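Side-chain contacts in fatty acid CoA ligase (Marinactinospora thermotolerans, PDB 6SQ8), which belongs to the ANL clan of AMP-binding enzymes, which pair a large N-terminal domain with a smaller C-terminal one, and here holds adenosine monophosphate: residues 249-254 and 279-284; 270-275 and 311-316; 293-298 and 320-325; 303-308 and 327-332. All coordinates share one frame; numbering follows the deposited sequence.

How the contacts relate
From the N terminus, contact 1 opens on helix 247-255 and closes on helix 279-289, a loop crossed by contact 2, which starts on the intervening strand 269-273. Contact 2 closes only at 311-316, after contact 3 has opened at 293-298 and contact 4 at 303-308; these three cross one another pairwise, closing in the order 2, 3, 4. Contact 1 closes before contacts 3 and 4 begin. Contact 1 packs on contact 2, whose Y272 reaches Q295 of contact 3. Contacts 3 and 4 are joined by backbone hydrogen bonds between strands 293-299 and 303-308. Together the four contacts join helices 247-255 and 279-289 to the strands lining the adenosine monophosphate pocket and to strand 330-334.

Contact 1: residues 249-254 and 279-284; sequences WLYQLA and PSRVAA
Y251 and R281 carry this helix-helix packing in the AMP-binding domain, where helix 247-255 lies beside helix 279-289, and their side chains cross at about a right angle. The aliphatic root of the arginine covers one face of the tyrosine ring as a CH-pi contact: R281 CB stands 3.7 Å from the Y251 ring centroid, 15° off the normal. Bends at chi2 and chi3 then bring the rest of R281 back along the same ring, with NE 3.6 Å from Y251 CD2. The guanidinium is tilted only 30° from the phenol plane and lays one face over the ring rim at Y251 CD2, off-centre. Both polar ends are held elsewhere. R281 NH1 forms a salt bridge with E255 OE1 in the last turn of the first helix, consistent with holding the guanidinium at the ring's rim, and Y251 OH is hydrogen-bonded to the backbone N of V278, just before the second helix. Further along the pair of helices, L250 and A254 reach A285 and extend the apolar seam. The tyrosine is met at its edge as well: V282 CG2 lies near the ring plane, 4.0 Å from Y251 CE1.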
# COMPACT_ATOMS: atom_id res chain seq x y z
N TRP A 249 -11.10 2.03 -5.99
CA TRP A 249 -12.12 1.20 -5.35
C TRP A 249 -13.06 2.08 -4.52
O TRP A 249 -14.25 1.84 -4.46
CB TRP A 249 -11.49 0.10 -4.48
CG TRP A 249 -10.56 -0.83 -5.19
CD1 TRP A 249 -10.25 -0.84 -6.52
CD2 TRP A 249 -9.82 -1.91 -4.60
NE1 TRP A 249 -9.35 -1.83 -6.80
CE2 TRP A 249 -9.07 -2.51 -5.64
CE3 TRP A 249 -9.69 -2.41 -3.31
CZ2 TRP A 249 -8.23 -3.60 -5.41
CZ3 TRP A 249 -8.86 -3.48 -3.09
CH2 TRP A 249 -8.13 -4.06 -4.12
N LEU A 250 -12.49 3.08 -3.85
CA LEU A 250 -13.29 4.03 -3.12
C LEU A 250 -14.32 4.62 -4.07
O LEU A 250 -15.51 4.62 -3.77
CB LEU A 250 -12.41 5.14 -2.56
CG LEU A 250 -13.19 6.26 -1.90
CD1 LEU A 250 -13.99 5.74 -0.71
CD2 LEU A 250 -12.28 7.39 -1.48
N TYR A 251 -13.85 5.12 -5.21
CA TYR A 251 -14.74 5.80 -6.14
C TYR A 251 -15.83 4.82 -6.60
O TYR A 251 -17.01 5.19 -6.60
CB TYR A 251 -13.99 6.44 -7.32
CG TYR A 251 -12.70 7.15 -7.01
CD1 TYR A 251 -12.53 7.92 -5.86
CD2 TYR A 251 -11.63 7.07 -7.89
CE1 TYR A 251 -11.32 8.55 -5.59
CE2 TYR A 251 -10.42 7.70 -7.64
CZ TYR A 251 -10.26 8.45 -6.48
OH TYR A 251 -9.05 9.04 -6.27
N GLN A 252 -15.45 3.59 -6.96
CA GLN A 252 -16.41 2.58 -7.41
C GLN A 252 -17.46 2.29 -6.33
O GLN A 252 -18.63 2.12 -6.64
CB GLN A 252 -15.72 1.27 -7.78
CG GLN A 252 -15.04 1.31 -9.13
CD GLN A 252 -14.29 0.03 -9.40
OE1 GLN A 252 -13.09 0.05 -9.63
NE2 GLN A 252 -15.01 -1.09 -9.37
N LEU A 253 -17.03 2.21 -5.07
CA LEU A 253 -17.93 1.91 -3.97
C LEU A 253 -18.89 3.08 -3.75
O LEU A 253 -20.10 2.90 -3.66
CB LEU A 253 -17.09 1.63 -2.72
CG LEU A 253 -17.84 1.06 -1.52
CD1 LEU A 253 -18.39 -0.31 -1.80
CD2 LEU A 253 -16.90 0.98 -0.34
N ALA A 254 -18.34 4.29 -3.68
CA ALA A 254 -19.10 5.51 -3.37
C ALA A 254 -20.15 5.81 -4.46
O ALA A 254 -21.22 6.34 -4.16
CB ALA A 254 -18.14 6.66 -3.20
N PRO A 279 -9.03 14.61 -6.34
CA PRO A 279 -9.76 15.42 -5.36
C PRO A 279 -11.27 15.49 -5.54
O PRO A 279 -11.99 15.41 -4.57
CB PRO A 279 -9.15 16.81 -5.54
CG PRO A 279 -7.72 16.50 -5.92
CD PRO A 279 -7.83 15.28 -6.83
N SER A 280 -11.72 15.63 -6.79
CA SER A 280 -13.15 15.79 -7.09
C SER A 280 -13.89 14.48 -6.80
O SER A 280 -15.07 14.51 -6.41
CB SER A 280 -13.37 16.24 -8.52
OG SER A 280 -12.88 15.28 -9.45
N ARG A 281 -13.21 13.35 -6.97
CA ARG A 281 -13.83 12.04 -6.82
C ARG A 281 -13.89 11.71 -5.32
O ARG A 281 -14.82 11.04 -4.85
CB ARG A 281 -13.09 11.02 -7.69
CG ARG A 281 -14.04 10.20 -8.54
CD ARG A 281 -13.74 10.23 -10.03
NE ARG A 281 -13.07 9.04 -10.59
CZ ARG A 281 -13.67 7.89 -10.99
NH1 ARG A 281 -14.92 7.62 -10.66
NH2 ARG A 281 -12.98 7.00 -11.70
N VAL A 282 -12.90 12.21 -4.57
CA VAL A 282 -12.82 12.09 -3.13
C VAL A 282 -13.94 12.93 -2.52
O VAL A 282 -14.68 12.45 -1.65
CB VAL A 282 -11.44 12.53 -2.62
CG1 VAL A 282 -11.41 12.78 -1.11
CG2 VAL A 282 -10.37 11.53 -3.03
N ALA A 283 -14.07 14.18 -2.98
CA ALA A 283 -15.13 15.07 -2.50
C ALA A 283 -16.49 14.37 -2.66
O ALA A 283 -17.32 14.41 -1.76
CB ALA A 283 -15.08 16.40 -3.24
N ALA A 284 -16.69 13.73 -3.81
CA ALA A 284 -17.93 13.04 -4.10
C ALA A 284 -18.11 11.89 -3.12
O ALA A 284 -19.19 11.68 -2.60
CB ALA A 284 -17.95 12.53 -5.51

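Contact 2: residues 270-275 and 311-316; sequences VVYGGA and DDHARR. With AMP (adenosine monophosphate), chain G; EQ2 (1-ethanoyl-9~{H}-pyrido[3,4-b]indole-3-carboxylic acid), chain F.
Y272 lies near the end of extended strand 269-273, whereas H313 sits in a short 3-10 turn at 312-313, and the two backbones are kept well apart, with their side chains bridging the distance from opposite directions. At the meeting point Y272 OH and H313 NE2 are hydrogen-bonded at 2.7 Å, and either atom could be the donor. The nitrogen lies in the plane of the phenol, at its edge, and the imidazole likewise presents its rim; the ring planes are turned 63° to each other, with neither over the other's face. Chi1 of Y272, 73°, places the ring between the backbone N and the carbonyl carbon, and from there the hydroxyl reaches toward H313 in the 3-10 turn. The imidazole is gripped at its other nitrogen by the T309 carbonyl, which fixes its rotation. The phenol oxygen has a second partner in Q295 NE2, on the neighbouring parallel strand 293-299. Strand 269-273 is one of the central parallel strands of the ANL N-terminal domain, and beyond Y272 it runs into the glycine-rich wall of the nucleotide pocket. G274 N lies 3.2 Å from N7 of adenosine monophosphate, and G273 CA is 3.8 Å from its N6. G274 has a positive phi of 106°, a conformation well suited to glycine, and its CA approaches O2 of 1-ethanoyl-9H-pyrido[3,4-b]indole-3-carboxylic acid to 3.6 Å.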
# COMPACT_ATOMS: atom_id res chain seq x y z
N VAL A 270 -13.44 4.31 6.54
CA VAL A 270 -13.20 3.85 5.21
C VAL A 270 -11.83 4.40 4.80
O VAL A 270 -11.69 5.57 4.54
CB VAL A 270 -14.30 4.29 4.23
CG1 VAL A 270 -13.94 3.93 2.79
CG2 VAL A 270 -15.64 3.68 4.60
N VAL A 271 -10.84 3.52 4.79
CA VAL A 271 -9.47 3.91 4.62
C VAL A 271 -9.07 3.67 3.17
O VAL A 271 -9.34 2.60 2.62
CB VAL A 271 -8.54 3.13 5.57
CG1 VAL A 271 -7.12 3.67 5.53
CG2 VAL A 271 -9.09 3.17 7.00
N TYR A 272 -8.41 4.65 2.57
CA TYR A 272 -7.95 4.51 1.21
C TYR A 272 -6.58 5.17 1.08
O TYR A 272 -6.24 6.07 1.84
CB TYR A 272 -8.99 5.09 0.24
CG TYR A 272 -9.06 6.60 0.25
CD1 TYR A 272 -9.76 7.27 1.24
CD2 TYR A 272 -8.39 7.35 -0.71
CE1 TYR A 272 -9.80 8.66 1.26
CE2 TYR A 272 -8.44 8.73 -0.69
CZ TYR A 272 -9.14 9.40 0.29
OH TYR A 272 -9.15 10.76 0.31
N GLY A 273 -5.79 4.69 0.12
CA GLY A 273 -4.48 5.24 -0.15
C GLY A 273 -3.68 4.29 -1.01
O GLY A 273 -4.20 3.24 -1.44
N GLY A 274 -2.41 4.63 -1.25
CA GLY A 274 -1.53 3.79 -2.01
C GLY A 274 -1.27 4.34 -3.40
O GLY A 274 -0.40 3.88 -4.13
N ALA A 275 -2.02 5.38 -3.76
CA ALA A 275 -1.97 6.01 -5.07
C ALA A 275 -2.52 7.43 -4.95
O ALA A 275 -3.31 7.70 -4.04
CB ALA A 275 -2.76 5.17 -6.06
N ASP A 311 -12.89 14.59 9.18
CA ASP A 311 -13.19 16.02 9.35
C ASP A 311 -12.29 16.84 8.41
O ASP A 311 -12.74 17.88 7.93
CB ASP A 311 -13.00 16.50 10.79
CG ASP A 311 -13.99 15.95 11.80
OD1 ASP A 311 -15.01 15.35 11.40
OD2 ASP A 311 -13.71 16.15 13.00
N ASP A 312 -11.05 16.39 8.16
CA ASP A 312 -10.17 17.03 7.19
C ASP A 312 -10.82 17.02 5.79
O ASP A 312 -10.65 17.96 5.04
CB ASP A 312 -8.79 16.35 7.09
CG ASP A 312 -7.91 16.42 8.33
OD1 ASP A 312 -8.00 17.44 9.04
OD2 ASP A 312 -7.10 15.48 8.54
N HIS A 313 -11.53 15.94 5.46
CA HIS A 313 -12.17 15.73 4.14
C HIS A 313 -13.35 16.70 3.91
O HIS A 313 -13.94 16.73 2.83
CB HIS A 313 -12.70 14.29 4.02
CG HIS A 313 -11.72 13.28 3.54
ND1 HIS A 313 -10.84 12.65 4.39
CD2 HIS A 313 -11.52 12.74 2.32
CE1 HIS A 313 -10.13 11.79 3.70
NE2 HIS A 313 -10.52 11.82 2.44
N ALA A 314 -13.74 17.44 4.95
CA ALA A 314 -14.85 18.37 4.88
C ALA A 314 -14.33 19.79 4.62
O ALA A 314 -15.09 20.73 4.74
CB ALA A 314 -15.65 18.29 6.15
N ARG A 315 -13.05 19.94 4.28
CA ARG A 315 -12.49 21.21 3.81
C ARG A 315 -11.96 20.99 2.38
O ARG A 315 -11.04 20.22 2.19
CB ARG A 315 -11.35 21.67 4.73
CG ARG A 315 -11.63 21.64 6.23
CD ARG A 315 -12.39 22.81 6.82
NE ARG A 315 -11.76 24.12 6.62
CZ ARG A 315 -12.05 25.23 7.31
NH1 ARG A 315 -12.87 25.18 8.35
NH2 ARG A 315 -11.49 26.38 6.95
N ARG A 316 -12.55 21.66 1.39
CA ARG A 316 -12.15 21.50 -0.04
C ARG A 316 -10.62 21.64 -0.16
O ARG A 316 -9.99 20.89 -0.90
CB ARG A 316 -12.88 22.49 -0.97
P AMP G . 5.91 2.58 -3.36
O1P AMP G . 5.88 2.06 -1.95
O2P AMP G . 7.27 3.13 -3.80
O3P AMP G . 5.30 1.57 -4.31
O5' AMP G . 4.86 3.83 -3.31
C5' AMP G . 5.07 5.11 -2.69
C4' AMP G . 4.50 6.26 -3.52
O4' AMP G . 3.11 6.13 -3.78
C3' AMP G . 4.61 7.57 -2.79
O3' AMP G . 5.83 8.12 -3.19
C2' AMP G . 3.41 8.42 -3.21
O2' AMP G . 3.61 9.37 -4.29
C1' AMP G . 2.40 7.37 -3.64
N9 AMP G . 1.33 7.29 -2.61
C8 AMP G . 1.12 6.31 -1.70
N7 AMP G . 0.04 6.60 -0.93
C5 AMP G . -0.45 7.79 -1.35
C6 AMP G . -1.56 8.69 -0.98
N6 AMP G . -2.41 8.38 0.01
N1 AMP G . -1.71 9.83 -1.68
C2 AMP G . -0.86 10.16 -2.69
N3 AMP G . 0.19 9.40 -3.09
C4 AMP G . 0.42 8.23 -2.46
C1 EQ2 F . -0.48 3.60 4.45
C2 EQ2 F . -0.26 3.37 2.99
O1 EQ2 F . -1.09 3.75 2.19
C3 EQ2 F . 0.97 2.61 2.54
N1 EQ2 F . 1.30 2.73 1.25
C4 EQ2 F . 2.36 2.07 0.76
C5 EQ2 F . 2.66 2.21 -0.71
O2 EQ2 F . 1.94 2.98 -1.39
O3 EQ2 F . 3.58 1.49 -1.15
C6 EQ2 F . 3.15 1.24 1.55
C7 EQ2 F . 2.83 1.10 2.89
C8 EQ2 F . 3.40 0.37 3.99
C9 EQ2 F . 4.49 -0.49 4.15
C10 EQ2 F . 4.75 -1.02 5.39
C11 EQ2 F . 3.95 -0.72 6.49
C12 EQ2 F . 2.88 0.14 6.38
C13 EQ2 F . 2.61 0.67 5.12
N2 EQ2 F . 1.60 1.53 4.73
C14 EQ2 F . 1.72 1.80 3.40

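Contact 3: residues 293-298 and 320-325; sequences LMQNYG and TAVGRP. With AMP (adenosine monophosphate), chain G; EQ2 (1-ethanoyl-9~{H}-pyrido[3,4-b]indole-3-carboxylic acid), chain F.
Y297 and V322 pack together where strand 293-298 and the weakly bonded strand 321-323 run perpendicular, at 90° with axes 6.6 Å apart, and no direct hydrogen bond joins them. The apolar touch is at the tyrosine root, Y297 CB to V322 CB at 3.7 Å, while V322 CG2 lies obliquely to the ring. With CG anti to the backbone N (chi1 161°), the tyrosine swings its ring past the valine to adenosine monophosphate, whose N7 comes at the ring edge, in plane. The polar link is a water, which accepts from Q295 NE2 and donates to A321 O at 2.7 Å. Strand 303-308 pairs antiparallel with both strands and lies between them in the pairing order. The run from Y297 to Q300 probably corresponds to the fifth core motif of ANL enzymes, and here it lines the adenine site. The ligand amino group, N6, donates to Q295 OE1 at 3.3 Å and 156°; its bond to N296 O is modelled very short, a doubtful length. On the other segment, V322 CG1 lies 3.8 Å from adenine N1. Q295, extended beyond CG, meets ligand and water with its two amide atoms, NE2 besides its bond to Y272. Y297 OH is hydrogen-bonded to D380 OD2, an atom that also bonds adenosine monophosphate.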
# COMPACT_ATOMS: atom_id res chain seq x y z
N LEU A 293 -14.47 8.79 5.99
CA LEU A 293 -13.40 8.74 5.02
C LEU A 293 -12.08 9.14 5.68
O LEU A 293 -11.99 10.17 6.31
CB LEU A 293 -13.70 9.68 3.86
CG LEU A 293 -13.63 9.03 2.49
CD1 LEU A 293 -14.70 7.97 2.36
CD2 LEU A 293 -13.79 10.05 1.38
N MET A 294 -11.07 8.29 5.50
CA MET A 294 -9.71 8.57 5.93
C MET A 294 -8.73 8.13 4.83
O MET A 294 -8.77 6.98 4.36
CB MET A 294 -9.38 7.81 7.22
CG MET A 294 -7.91 7.89 7.59
SD MET A 294 -7.56 7.29 9.25
CE MET A 294 -7.95 8.74 10.23
N GLN A 295 -7.81 9.04 4.49
CA GLN A 295 -6.74 8.73 3.58
C GLN A 295 -5.49 8.37 4.40
O GLN A 295 -5.31 8.87 5.51
CB GLN A 295 -6.50 9.92 2.64
CG GLN A 295 -5.82 9.54 1.33
CD GLN A 295 -5.40 10.74 0.53
OE1 GLN A 295 -4.23 11.07 0.52
NE2 GLN A 295 -6.37 11.43 -0.08
N ASN A 296 -4.67 7.47 3.84
CA ASN A 296 -3.39 7.05 4.39
C ASN A 296 -2.34 7.29 3.31
O ASN A 296 -2.56 7.00 2.14
CB ASN A 296 -3.40 5.57 4.80
CG ASN A 296 -3.96 5.29 6.18
OD1 ASN A 296 -4.54 6.18 6.83
ND2 ASN A 296 -3.81 4.06 6.64
N TYR A 297 -1.18 7.81 3.72
CA TYR A 297 -0.01 7.95 2.87
C TYR A 297 1.15 7.21 3.54
O TYR A 297 1.43 7.40 4.72
CB TYR A 297 0.30 9.43 2.65
CG TYR A 297 1.70 9.77 2.19
CD1 TYR A 297 2.26 9.17 1.07
CD2 TYR A 297 2.45 10.74 2.85
CE1 TYR A 297 3.53 9.51 0.63
CE2 TYR A 297 3.72 11.10 2.42
CZ TYR A 297 4.26 10.49 1.30
OH TYR A 297 5.50 10.84 0.88
N GLY A 298 1.80 6.36 2.76
CA GLY A 298 3.04 5.72 3.14
C GLY A 298 3.83 5.33 1.90
O GLY A 298 3.40 5.58 0.78
N THR A 320 -6.42 18.00 -1.63
CA THR A 320 -5.17 17.76 -2.34
C THR A 320 -4.06 17.33 -1.36
O THR A 320 -2.90 17.25 -1.76
CB THR A 320 -4.72 19.01 -3.10
OG1 THR A 320 -4.65 20.13 -2.21
CG2 THR A 320 -5.65 19.30 -4.26
N ALA A 321 -4.43 17.05 -0.10
CA ALA A 321 -3.48 16.76 0.95
C ALA A 321 -3.52 15.27 1.33
O ALA A 321 -4.49 14.56 1.08
CB ALA A 321 -3.78 17.60 2.16
N VAL A 322 -2.41 14.84 1.96
CA VAL A 322 -2.26 13.49 2.52
C VAL A 322 -2.58 13.55 4.01
O VAL A 322 -2.91 12.53 4.61
CB VAL A 322 -0.86 12.92 2.26
CG1 VAL A 322 -0.66 12.58 0.80
CG2 VAL A 322 0.25 13.86 2.73
N GLY A 323 -2.45 14.75 4.57
CA GLY A 323 -2.88 15.05 5.92
C GLY A 323 -1.73 15.48 6.79
O GLY A 323 -0.66 15.82 6.31
N ARG A 324 -1.98 15.45 8.11
CA ARG A 324 -0.96 15.69 9.10
C ARG A 324 -0.11 14.44 9.24
O ARG A 324 -0.62 13.33 9.15
CB ARG A 324 -1.60 16.09 10.43
CG ARG A 324 -2.07 17.54 10.50
CD ARG A 324 -2.11 18.08 11.92
NE ARG A 324 -2.66 19.42 11.96
CZ ARG A 324 -3.96 19.70 11.99
NH1 ARG A 324 -4.86 18.72 11.91
NH2 ARG A 324 -4.38 20.95 12.08
N PRO A 325 1.22 14.55 9.46
CA PRO A 325 2.04 13.39 9.78
C PRO A 325 1.51 12.69 11.04
O PRO A 325 0.96 13.34 11.92
CB PRO A 325 3.43 13.97 10.05
CG PRO A 325 3.43 15.28 9.29
CD PRO A 325 2.00 15.80 9.42
P AMP G . 5.91 2.58 -3.36
O1P AMP G . 5.88 2.06 -1.95
O2P AMP G . 7.27 3.13 -3.80
O3P AMP G . 5.30 1.57 -4.31
O5' AMP G . 4.86 3.83 -3.31
C5' AMP G . 5.07 5.11 -2.69
C4' AMP G . 4.50 6.26 -3.52
O4' AMP G . 3.11 6.13 -3.78
C3' AMP G . 4.61 7.57 -2.79
O3' AMP G . 5.83 8.12 -3.19
C2' AMP G . 3.41 8.42 -3.21
O2' AMP G . 3.61 9.37 -4.29
C1' AMP G . 2.40 7.37 -3.64
N9 AMP G . 1.33 7.29 -2.61
C8 AMP G . 1.12 6.31 -1.70
N7 AMP G . 0.04 6.60 -0.93
C5 AMP G . -0.45 7.79 -1.35
C6 AMP G . -1.56 8.69 -0.98
N6 AMP G . -2.41 8.38 0.01
N1 AMP G . -1.71 9.83 -1.68
C2 AMP G . -0.86 10.16 -2.69
N3 AMP G . 0.19 9.40 -3.09
C4 AMP G . 0.42 8.23 -2.46
C1 EQ2 F . -0.48 3.60 4.45
C2 EQ2 F . -0.26 3.37 2.99
O1 EQ2 F . -1.09 3.75 2.19
C3 EQ2 F . 0.97 2.61 2.54
N1 EQ2 F . 1.30 2.73 1.25
C4 EQ2 F . 2.36 2.07 0.76
C5 EQ2 F . 2.66 2.21 -0.71
O2 EQ2 F . 1.94 2.98 -1.39
O3 EQ2 F . 3.58 1.49 -1.15
C6 EQ2 F . 3.15 1.24 1.55
C7 EQ2 F . 2.83 1.10 2.89
C8 EQ2 F . 3.40 0.37 3.99
C9 EQ2 F . 4.49 -0.49 4.15
C10 EQ2 F . 4.75 -1.02 5.39
C11 EQ2 F . 3.95 -0.72 6.49
C12 EQ2 F . 2.88 0.14 6.38
C13 EQ2 F . 2.61 0.67 5.12
N2 EQ2 F . 1.60 1.53 4.73
C14 EQ2 F . 1.72 1.80 3.40
O HOH W 1 -5.44 14.11 -1.45

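Contact 4: residues 303-308 and 327-332; sequences AFIAAL and PHVEVE. With EQ2 (1-ethanoyl-9~{H}-pyrido[3,4-b]indole-3-carboxylic acid), chain F.
I305 meets V329 at a classic beta bulge: I305 and A306 both face Y297 on the neighbouring antiparallel strand 293-299, and the irregularity lies where strand 303-308 meets the chain leading into strand 330-334. No hydrogen bond crosses between the two segments, so the contact rests on branched side chains and on their packing against the strand's carbonyls. Its close part is buried. V329 points toward the bulge, and a chi1 of -175° carries CG1 to the far side of CB from the amide, where that methyl settles 3.6 Å from I305 O. The same CG1 also meets I305 CG2 at 4.0 Å, the two side chains crossing at about a right angle. The second methyl of the valine, CG2, lies between two carbonyls, 3.9 Å from I305 O and 4.1 Å from F304 O. M355 packs on V329 as well, and the backbone of I305 is bonded to L326, just before the second segment.

Toward strand 330-334 the packing thins. V331 is partly exposed and adds a looser touch, its CG2 4.3 Å from I305 CG2. P327 and H328 are exposed, and the acidic side chains that alternate with the valines pair elsewhere: E330 forms a salt bridge with R352 and E332 with R334. On the first strand, the side chains of A303 and F304 turn to the pocket of 1-ethanoyl-9H-pyrido[3,4-b]indole-3-carboxylic acid. A303 CB lies 3.4 Å from ligand C11, and ligand C12 stands 4.0 Å above the plane of the F304 ring, over its centre.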
# COMPACT_ATOMS: atom_id res chain seq x y z
N ALA A 303 6.95 2.94 5.51
CA ALA A 303 5.68 2.54 6.08
C ALA A 303 4.75 3.78 6.20
O ALA A 303 4.81 4.69 5.37
CB ALA A 303 5.92 1.85 7.40
N PHE A 304 3.90 3.81 7.25
CA PHE A 304 2.92 4.87 7.45
C PHE A 304 3.60 6.23 7.67
O PHE A 304 4.53 6.32 8.48
CB PHE A 304 2.07 4.55 8.68
CG PHE A 304 1.14 3.37 8.55
CD1 PHE A 304 0.19 3.33 7.54
CD2 PHE A 304 1.18 2.33 9.45
CE1 PHE A 304 -0.68 2.25 7.42
CE2 PHE A 304 0.30 1.27 9.35
CZ PHE A 304 -0.63 1.23 8.33
N ILE A 305 3.10 7.27 7.00
CA ILE A 305 3.62 8.63 7.17
C ILE A 305 2.53 9.60 7.66
O ILE A 305 2.74 10.31 8.64
CB ILE A 305 4.27 9.15 5.88
CG1 ILE A 305 5.46 8.28 5.46
CG2 ILE A 305 4.67 10.61 6.05
CD1 ILE A 305 6.01 8.64 4.09
N ALA A 306 1.41 9.66 6.95
CA ALA A 306 0.38 10.66 7.26
C ALA A 306 -1.02 10.11 6.98
O ALA A 306 -1.19 9.12 6.27
CB ALA A 306 0.62 11.90 6.45
N ALA A 307 -2.01 10.78 7.58
CA ALA A 307 -3.40 10.46 7.35
C ALA A 307 -4.24 11.74 7.29
O ALA A 307 -3.93 12.73 7.91
CB ALA A 307 -3.91 9.50 8.39
N LEU A 308 -5.31 11.67 6.50
CA LEU A 308 -6.29 12.72 6.33
C LEU A 308 -7.60 12.21 6.95
O LEU A 308 -8.12 11.19 6.49
CB LEU A 308 -6.44 13.01 4.84
CG LEU A 308 -7.20 14.27 4.45
CD1 LEU A 308 -6.40 15.52 4.74
CD2 LEU A 308 -7.58 14.25 2.98
N PRO A 327 1.73 10.55 14.66
CA PRO A 327 2.58 10.68 15.85
C PRO A 327 3.90 9.93 15.66
O PRO A 327 3.90 8.77 15.21
CB PRO A 327 1.74 10.04 16.97
CG PRO A 327 0.31 10.10 16.48
CD PRO A 327 0.41 9.99 14.98
N HIS A 328 5.00 10.62 15.98
CA HIS A 328 6.38 10.13 15.98
C HIS A 328 6.96 10.19 14.57
O HIS A 328 8.10 9.73 14.36
CB HIS A 328 6.52 8.72 16.61
CG HIS A 328 5.79 8.57 17.91
ND1 HIS A 328 6.21 9.19 19.06
CD2 HIS A 328 4.68 7.87 18.24
CE1 HIS A 328 5.39 8.88 20.06
NE2 HIS A 328 4.43 8.09 19.58
N VAL A 329 6.21 10.75 13.62
CA VAL A 329 6.67 10.89 12.25
C VAL A 329 7.13 12.34 12.03
O VAL A 329 6.33 13.26 12.00
CB VAL A 329 5.61 10.48 11.21
CG1 VAL A 329 6.17 10.52 9.79
CG2 VAL A 329 5.07 9.10 11.51
N GLU A 330 8.45 12.49 11.89
CA GLU A 330 9.08 13.74 11.58
C GLU A 330 9.18 13.86 10.06
O GLU A 330 9.58 12.93 9.40
CB GLU A 330 10.47 13.80 12.22
CG GLU A 330 10.46 13.56 13.73
CD GLU A 330 11.83 13.39 14.38
OE1 GLU A 330 12.62 14.39 14.39
OE2 GLU A 330 12.12 12.26 14.84
N VAL A 331 8.78 15.01 9.51
CA VAL A 331 8.85 15.27 8.09
C VAL A 331 9.58 16.60 7.87
O VAL A 331 9.29 17.58 8.54
CB VAL A 331 7.46 15.31 7.44
CG1 VAL A 331 7.56 15.55 5.94
CG2 VAL A 331 6.67 14.04 7.72
N GLU A 332 10.51 16.61 6.93
CA GLU A 332 11.14 17.83 6.47
C GLU A 332 10.95 17.95 4.95
O GLU A 332 10.82 16.94 4.27
CB GLU A 332 12.63 17.85 6.79
CG GLU A 332 12.94 18.33 8.20
CD GLU A 332 14.42 18.32 8.55
OE1 GLU A 332 15.27 17.94 7.70
OE2 GLU A 332 14.71 18.70 9.69
C1 EQ2 F . -0.48 3.60 4.45
C2 EQ2 F . -0.26 3.37 2.99
O1 EQ2 F . -1.09 3.75 2.19
C3 EQ2 F . 0.97 2.61 2.54
N1 EQ2 F . 1.30 2.73 1.25
C4 EQ2 F . 2.36 2.07 0.76
C5 EQ2 F . 2.66 2.21 -0.71
O2 EQ2 F . 1.94 2.98 -1.39
O3 EQ2 F . 3.58 1.49 -1.15
C6 EQ2 F . 3.15 1.24 1.55
C7 EQ2 F . 2.83 1.10 2.89
C8 EQ2 F . 3.40 0.37 3.99
C9 EQ2 F . 4.49 -0.49 4.15
C10 EQ2 F . 4.75 -1.02 5.39
C11 EQ2 F . 3.95 -0.72 6.49
C12 EQ2 F . 2.88 0.14 6.38
C13 EQ2 F . 2.61 0.67 5.12
N2 EQ2 F . 1.60 1.53 4.73
C14 EQ2 F . 1.72 1.80 3.40